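Local structure of bifunctional enzyme IspD/IspF (Campylobacter jejuni, 1W55) at residues D217-G231 / T237-H251. The protein catalyses two steps of isoprenoid precursor synthesis, coupling CTP to methylerythritol phosphate and, in a second domain, cyclising the phosphorylated product with release of CMP. Sequence-based numbering, arbitrary orientation.
With MG (magnesium ion), chain B.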
loop_
_atom_site.group_PDB
_atom_site.type_symbol
_atom_site.label_atom_id
_atom_site.label_comp_id
_atom_site.label_asym_id
_atom_site.label_seq_id
_atom_site.Cartn_x
_atom_site.Cartn_y
_atom_site.Cartn_z
ATOM N N ASP A 217 30.642 7.291 -37.822
ATOM C CA ASP A 217 32.038 7.529 -38.108
ATOM C C ASP A 217 32.460 6.857 -39.401
ATOM O O ASP A 217 31.912 5.820 -39.788
ATOM C CB ASP A 217 32.910 7.046 -36.957
ATOM C CG ASP A 217 34.197 7.847 -36.828
ATOM O OD1 ASP A 217 34.392 8.844 -37.574
ATOM O OD2 ASP A 217 35.072 7.542 -36.006
ATOM N N VAL A 218 33.432 7.483 -40.059
ATOM C CA VAL A 218 33.971 7.046 -41.340
ATOM C C VAL A 218 35.497 7.034 -41.219
ATOM O O VAL A 218 36.102 8.017 -40.765
ATOM C CB VAL A 218 33.527 8.006 -42.494
ATOM C CG1 VAL A 218 34.232 7.681 -43.819
ATOM C CG2 VAL A 218 32.029 7.974 -42.680
ATOM N N HIS A 219 36.108 5.902 -41.558
ATOM C CA HIS A 219 37.556 5.841 -41.751
ATOM C C HIS A 219 37.846 5.402 -43.181
ATOM O O HIS A 219 36.994 4.801 -43.843
ATOM C CB HIS A 219 38.231 4.894 -40.756
ATOM C CG HIS A 219 38.212 5.380 -39.340
ATOM N ND1 HIS A 219 37.653 6.584 -38.970
ATOM C CD2 HIS A 219 38.669 4.814 -38.201
ATOM C CE1 HIS A 219 37.759 6.737 -37.661
ATOM N NE2 HIS A 219 38.366 5.674 -37.170
ATOM N N GLU A 220 39.050 5.718 -43.636
ATOM C CA GLU A 220 39.502 5.460 -44.996
ATOM C C GLU A 220 40.328 4.176 -45.070
ATOM O O GLU A 220 41.149 3.899 -44.188
ATOM C CB GLU A 220 40.345 6.655 -45.457
ATOM C CG GLU A 220 40.846 6.601 -46.889
ATOM C CD GLU A 220 41.673 7.819 -47.263
ATOM O OE1 GLU A 220 42.001 7.956 -48.462
ATOM O OE2 GLU A 220 41.994 8.635 -46.363
ATOM N N PHE A 221 40.103 3.388 -46.112
ATOM C CA PHE A 221 40.953 2.230 -46.375
ATOM C C PHE A 221 42.320 2.652 -46.944
ATOM O O PHE A 221 42.508 3.794 -47.389
ATOM C CB PHE A 221 40.268 1.264 -47.349
ATOM C CG PHE A 221 39.333 0.274 -46.685
ATOM C CD1 PHE A 221 37.966 0.284 -46.975
ATOM C CD2 PHE A 221 39.817 -0.674 -45.790
ATOM C CE1 PHE A 221 37.097 -0.629 -46.377
ATOM C CE2 PHE A 221 38.948 -1.584 -45.175
ATOM C CZ PHE A 221 37.590 -1.573 -45.479
ATOM N N GLY A 222 43.266 1.712 -46.929
ATOM C CA GLY A 222 44.551 1.913 -47.571
ATOM C C GLY A 222 45.744 1.921 -46.634
ATOM O O GLY A 222 46.798 2.428 -46.994
ATOM N N GLU A 223 45.590 1.387 -45.428
ATOM C CA GLU A 223 46.748 1.190 -44.562
ATOM C C GLU A 223 47.054 -0.292 -44.409
ATOM O O GLU A 223 46.164 -1.092 -44.100
ATOM C CB GLU A 223 46.581 1.859 -43.198
ATOM C CG GLU A 223 47.901 2.028 -42.453
ATOM C CD GLU A 223 47.990 3.336 -41.696
ATOM O OE1 GLU A 223 48.183 3.293 -40.457
ATOM O OE2 GLU A 223 47.867 4.409 -42.338
ATOM N N ASN A 224 48.317 -0.643 -44.653
ATOM C CA ASN A 224 48.774 -2.021 -44.550
ATOM C C ASN A 224 48.988 -2.434 -43.100
ATOM O O ASN A 224 50.114 -2.442 -42.596
ATOM C CB ASN A 224 50.050 -2.238 -45.374
ATOM C CG ASN A 224 50.411 -3.722 -45.537
ATOM O OD1 ASN A 224 51.246 -4.074 -46.374
ATOM N ND2 ASN A 224 49.792 -4.591 -44.735
ATOM N N ARG A 225 47.892 -2.789 -42.439
ATOM C CA ARG A 225 47.929 -3.253 -41.054
ATOM C C ARG A 225 46.651 -4.032 -40.782
ATOM O O ARG A 225 45.740 -4.016 -41.606
ATOM C CB ARG A 225 48.082 -2.079 -40.074
ATOM C CG ARG A 225 46.920 -1.104 -40.048
ATOM C CD ARG A 225 46.934 -0.215 -38.833
ATOM N NE ARG A 225 46.054 0.945 -38.965
ATOM C CZ ARG A 225 45.988 1.925 -38.073
ATOM N NH1 ARG A 225 46.750 1.887 -36.991
ATOM N NH2 ARG A 225 45.170 2.951 -38.260
ATOM N N PRO A 226 46.587 -4.735 -39.654
ATOM C CA PRO A 226 45.371 -5.457 -39.274
ATOM C C PRO A 226 44.143 -4.549 -39.195
ATOM O O PRO A 226 44.217 -3.401 -38.736
ATOM C CB PRO A 226 45.718 -6.022 -37.892
ATOM C CG PRO A 226 47.232 -6.158 -37.917
ATOM C CD PRO A 226 47.683 -4.943 -38.682
ATOM N N LEU A 227 43.029 -5.076 -39.689
ATOM C CA LEU A 227 41.737 -4.455 -39.532
ATOM C C LEU A 227 41.188 -4.907 -38.190
ATOM O O LEU A 227 40.910 -6.090 -37.988
ATOM C CB LEU A 227 40.801 -4.872 -40.674
ATOM C CG LEU A 227 39.399 -4.267 -40.634
ATOM C CD1 LEU A 227 39.477 -2.743 -40.588
ATOM C CD2 LEU A 227 38.557 -4.754 -41.821
ATOM N N LEU A 228 41.079 -3.958 -37.269
ATOM C CA LEU A 228 40.531 -4.197 -35.935
ATOM C C LEU A 228 39.178 -3.509 -35.822
ATOM O O LEU A 228 39.071 -2.300 -36.034
ATOM C CB LEU A 228 41.461 -3.620 -34.856
ATOM C CG LEU A 228 42.861 -4.197 -34.649
ATOM C CD1 LEU A 228 43.519 -3.491 -33.466
ATOM C CD2 LEU A 228 42.827 -5.700 -34.418
ATOM N N LEU A 229 38.152 -4.278 -35.503
ATOM C CA LEU A 229 36.827 -3.717 -35.282
ATOM C C LEU A 229 36.324 -4.254 -33.952
ATOM O O LEU A 229 36.315 -5.472 -33.731
ATOM C CB LEU A 229 35.881 -4.089 -36.422
ATOM C CG LEU A 229 36.166 -3.525 -37.817
ATOM C CD1 LEU A 229 35.049 -3.965 -38.764
ATOM C CD2 LEU A 229 36.314 -2.001 -37.810
ATOM N N ALA A 230 35.931 -3.341 -33.063
ATOM C CA ALA A 230 35.609 -3.686 -31.674
ATOM C C ALA A 230 36.742 -4.507 -31.051
ATOM O O ALA A 230 36.503 -5.422 -30.250
ATOM C CB ALA A 230 34.261 -4.432 -31.581
ATOM N N GLY A 231 37.973 -4.169 -31.434
ATOM C CA GLY A 231 39.165 -4.792 -30.882
ATOM C C GLY A 231 39.441 -6.199 -31.391
ATOM O O GLY A 231 40.308 -6.881 -30.861
ATOM N N THR A 237 45.666 -7.405 -43.153
ATOM C CA THR A 237 46.337 -6.337 -43.899
ATOM C C THR A 237 45.411 -5.228 -44.409
ATOM O O THR A 237 45.877 -4.160 -44.804
ATOM C CB THR A 237 47.087 -6.921 -45.129
ATOM O OG1 THR A 237 46.142 -7.567 -45.986
ATOM C CG2 THR A 237 48.055 -8.046 -44.744
ATOM N N MET A 238 44.108 -5.493 -44.443
ATOM C CA MET A 238 43.158 -4.539 -45.027
ATOM C C MET A 238 42.759 -3.472 -44.002
ATOM O O MET A 238 41.575 -3.334 -43.660
ATOM C CB MET A 238 41.914 -5.261 -45.581
ATOM C CG MET A 238 41.185 -4.508 -46.680
ATOM S SD MET A 238 39.506 -5.146 -47.033
ATOM C CE MET A 238 39.811 -6.734 -47.701
ATOM N N GLY A 239 43.748 -2.719 -43.528
ATOM C CA GLY A 239 43.539 -1.770 -42.457
ATOM C C GLY A 239 43.032 -0.406 -42.870
ATOM O O GLY A 239 42.985 -0.047 -44.049
ATOM N N LEU A 240 42.643 0.367 -41.869
ATOM C CA LEU A 240 42.142 1.710 -42.100
ATOM C C LEU A 240 43.196 2.676 -41.608
ATOM O O LEU A 240 43.987 2.340 -40.717
ATOM C CB LEU A 240 40.798 1.940 -41.379
ATOM C CG LEU A 240 39.641 1.014 -41.787
ATOM C CD1 LEU A 240 38.601 0.858 -40.658
ATOM C CD2 LEU A 240 38.981 1.508 -43.081
ATOM N N LYS A 241 43.186 3.870 -42.184
ATOM C CA LYS A 241 44.220 4.874 -41.941
ATOM C C LYS A 241 44.024 5.631 -40.643
ATOM O O LYS A 241 42.906 6.054 -40.316
ATOM C CB LYS A 241 44.276 5.873 -43.104
ATOM C CG LYS A 241 44.844 5.286 -44.381
ATOM C CD LYS A 241 44.906 6.314 -45.499
ATOM C CE LYS A 241 45.327 5.630 -46.799
ATOM N NZ LYS A 241 45.384 6.579 -47.955
ATOM N N ALA A 242 45.130 5.789 -39.914
ATOM C CA ALA A 242 45.233 6.704 -38.774
ATOM C C ALA A 242 44.206 6.390 -37.678
ATOM O O ALA A 242 43.848 5.228 -37.509
ATOM C CB ALA A 242 45.137 8.158 -39.254
ATOM N N HIS A 243 43.758 7.413 -36.938
ATOM C CA HIS A 243 42.797 7.270 -35.833
ATOM C C HIS A 243 43.162 6.122 -34.894
ATOM O O HIS A 243 42.417 5.130 -34.771
ATOM C CB HIS A 243 41.370 7.068 -36.369
ATOM C CG HIS A 243 40.884 8.199 -37.217
ATOM N ND1 HIS A 243 40.939 8.170 -38.593
ATOM C CD2 HIS A 243 40.363 9.405 -36.883
ATOM C CE1 HIS A 243 40.458 9.303 -39.074
ATOM N NE2 HIS A 243 40.100 10.068 -38.056
ATOM N N SER A 244 44.308 6.273 -34.234
ATOM C CA SER A 244 44.858 5.256 -33.339
ATOM C C SER A 244 45.078 3.938 -34.091
ATOM O O SER A 244 45.841 3.882 -35.059
ATOM C CB SER A 244 43.948 5.049 -32.123
ATOM O OG SER A 244 43.492 6.289 -31.604
ATOM N N ASP A 245 44.378 2.895 -33.656
ATOM C CA ASP A 245 44.464 1.582 -34.267
ATOM C C ASP A 245 43.416 1.398 -35.368
ATOM O O ASP A 245 43.214 0.279 -35.844
ATOM C CB ASP A 245 44.313 0.510 -33.182
ATOM C CG ASP A 245 43.038 0.691 -32.335
ATOM O OD1 ASP A 245 42.188 1.549 -32.683
ATOM O OD2 ASP A 245 42.793 0.012 -31.309
ATOM N N GLY A 246 42.742 2.489 -35.753
ATOM C CA GLY A 246 41.795 2.494 -36.866
ATOM C C GLY A 246 40.400 1.894 -36.630
ATOM O O GLY A 246 39.623 1.720 -37.570
ATOM N N ASP A 247 40.076 1.580 -35.384
ATOM C CA ASP A 247 38.807 0.931 -35.043
ATOM C C ASP A 247 37.617 1.894 -35.188
ATOM O O ASP A 247 37.210 2.513 -34.205
ATOM C CB ASP A 247 38.926 0.405 -33.607
ATOM C CG ASP A 247 37.923 -0.683 -33.271
ATOM O OD1 ASP A 247 36.757 -0.665 -33.758
ATOM O OD2 ASP A 247 38.215 -1.587 -32.461
ATOM N N VAL A 248 37.074 2.030 -36.406
ATOM C CA VAL A 248 35.927 2.923 -36.652
ATOM C C VAL A 248 34.735 2.521 -35.820
ATOM O O VAL A 248 33.957 3.371 -35.407
ATOM C CB VAL A 248 35.286 2.852 -38.062
ATOM C CG1 VAL A 248 35.185 4.235 -38.720
ATOM C CG2 VAL A 248 35.790 1.729 -38.939
ATOM N N LEU A 249 34.554 1.220 -35.638
ATOM C CA LEU A 249 33.454 0.730 -34.821
ATOM C C LEU A 249 33.540 1.301 -33.394
ATOM O O LEU A 249 32.601 1.938 -32.916
ATOM C CB LEU A 249 33.383 -0.805 -34.834
ATOM C CG LEU A 249 32.128 -1.387 -34.170
ATOM C CD1 LEU A 249 31.816 -2.795 -34.700
ATOM C CD2 LEU A 249 32.246 -1.391 -32.644
ATOM N N ALA A 250 34.666 1.074 -32.724
ATOM C CA ALA A 250 34.845 1.547 -31.356
ATOM C C ALA A 250 34.631 3.062 -31.283
ATOM O O ALA A 250 34.046 3.566 -30.331
ATOM C CB ALA A 250 36.241 1.163 -30.829
ATOM N N HIS A 251 35.084 3.775 -32.308
ATOM C CA HIS A 251 34.983 5.224 -32.344
ATOM C C HIS A 251 33.538 5.682 -32.501
ATOM O O HIS A 251 33.116 6.628 -31.832
ATOM C CB HIS A 251 35.880 5.793 -33.452
ATOM C CG HIS A 251 37.329 5.471 -33.256
ATOM N ND1 HIS A 251 38.236 5.435 -34.293
ATOM C CD2 HIS A 251 38.020 5.141 -32.138
ATOM C CE1 HIS A 251 39.425 5.104 -33.823
ATOM N NE2 HIS A 251 39.322 4.926 -32.518
HETATM MG MG MG B . 35.261 10.865 -37.454
HETATM O O HOH W 1 36.617 9.686 -36.209
HETATM O O HOH W 2 35.978 10.555 -39.457
HETATM O O HOH W 3 40.934 6.924 -41.888
HETATM O O HOH W 4 44.760 9.276 -47.336
HETATM O O HOH W 5 43.523 -1.191 -46.672
HETATM O O HOH W 6 43.173 -0.960 -39.418
HETATM O O HOH W 7 45.203 -1.953 -36.655
HETATM O O HOH W 8 41.350 -0.983 -37.240
HETATM O O HOH W 9 34.335 11.130 -35.665
#
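Arg-225 turns its guanidinium N-H groups to the backbone carbonyls of Leu-240, Ala-242 and Ser-244. NE and NH2 grip Leu-240 O side-on, NE at 3.0 Å from Leu-240 O, and NH1 gives a straighter bond (157°) to a lone pair of Ser-244 O; NH2 adds a weak bond to Ala-242 O. Arginine suits the place, since its flat end carries several donors in one plane and the three carbonyls lie near that plane; its chain, extended from CG to NE, carries the group there. Glu-223 OE1 sits over one guanidinium face, contributing charge without receiving an N-H. Strands 217-224 and 238-240 pair antiparallel through a beta bulge: Lys-241 N donates to Glu-220 O at 2.9 Å, and Glu-223 N to Gly-239 O. Glycine suits position 239, where Glu-223 O and Arg-225 O press close against the backbone. Water 6 joins Leu-240 N to Pro-226 O.

This corner of the IspF domain leads into the metal-binding site proposed by similarity, Asp-217, His-219 and His-251. The magnesium in this structure takes only Asp-217 of that trio, through OD1 at 2.2 Å, with three waters and, among atoms outside the two segments, Thr-341 OG1 of a neighbouring subunit. His-219 NE2 and His-251 ND1 are instead joined by a hydrogen bond of 2.9 Å. The His-219 ring is fixed further by ND1 donating to Val-218 O, by an offset stack on His-243 (planes 9° apart) and, on its opposite face, by Val-248 CG1, 3.4 Å from the ring centroid. His-251 NE2 bonds to Ser-282 OG, and His-243 NE2 weakly to the phosphate of bound CMP.

Asp-247, N-cap of helix 248-260, spends both carboxylate oxygens on backbone N-H groups: OD1 accepts from Ala-250 N and from Ala-230 N, and OD2 takes Gly-231 N at 2.8 Å.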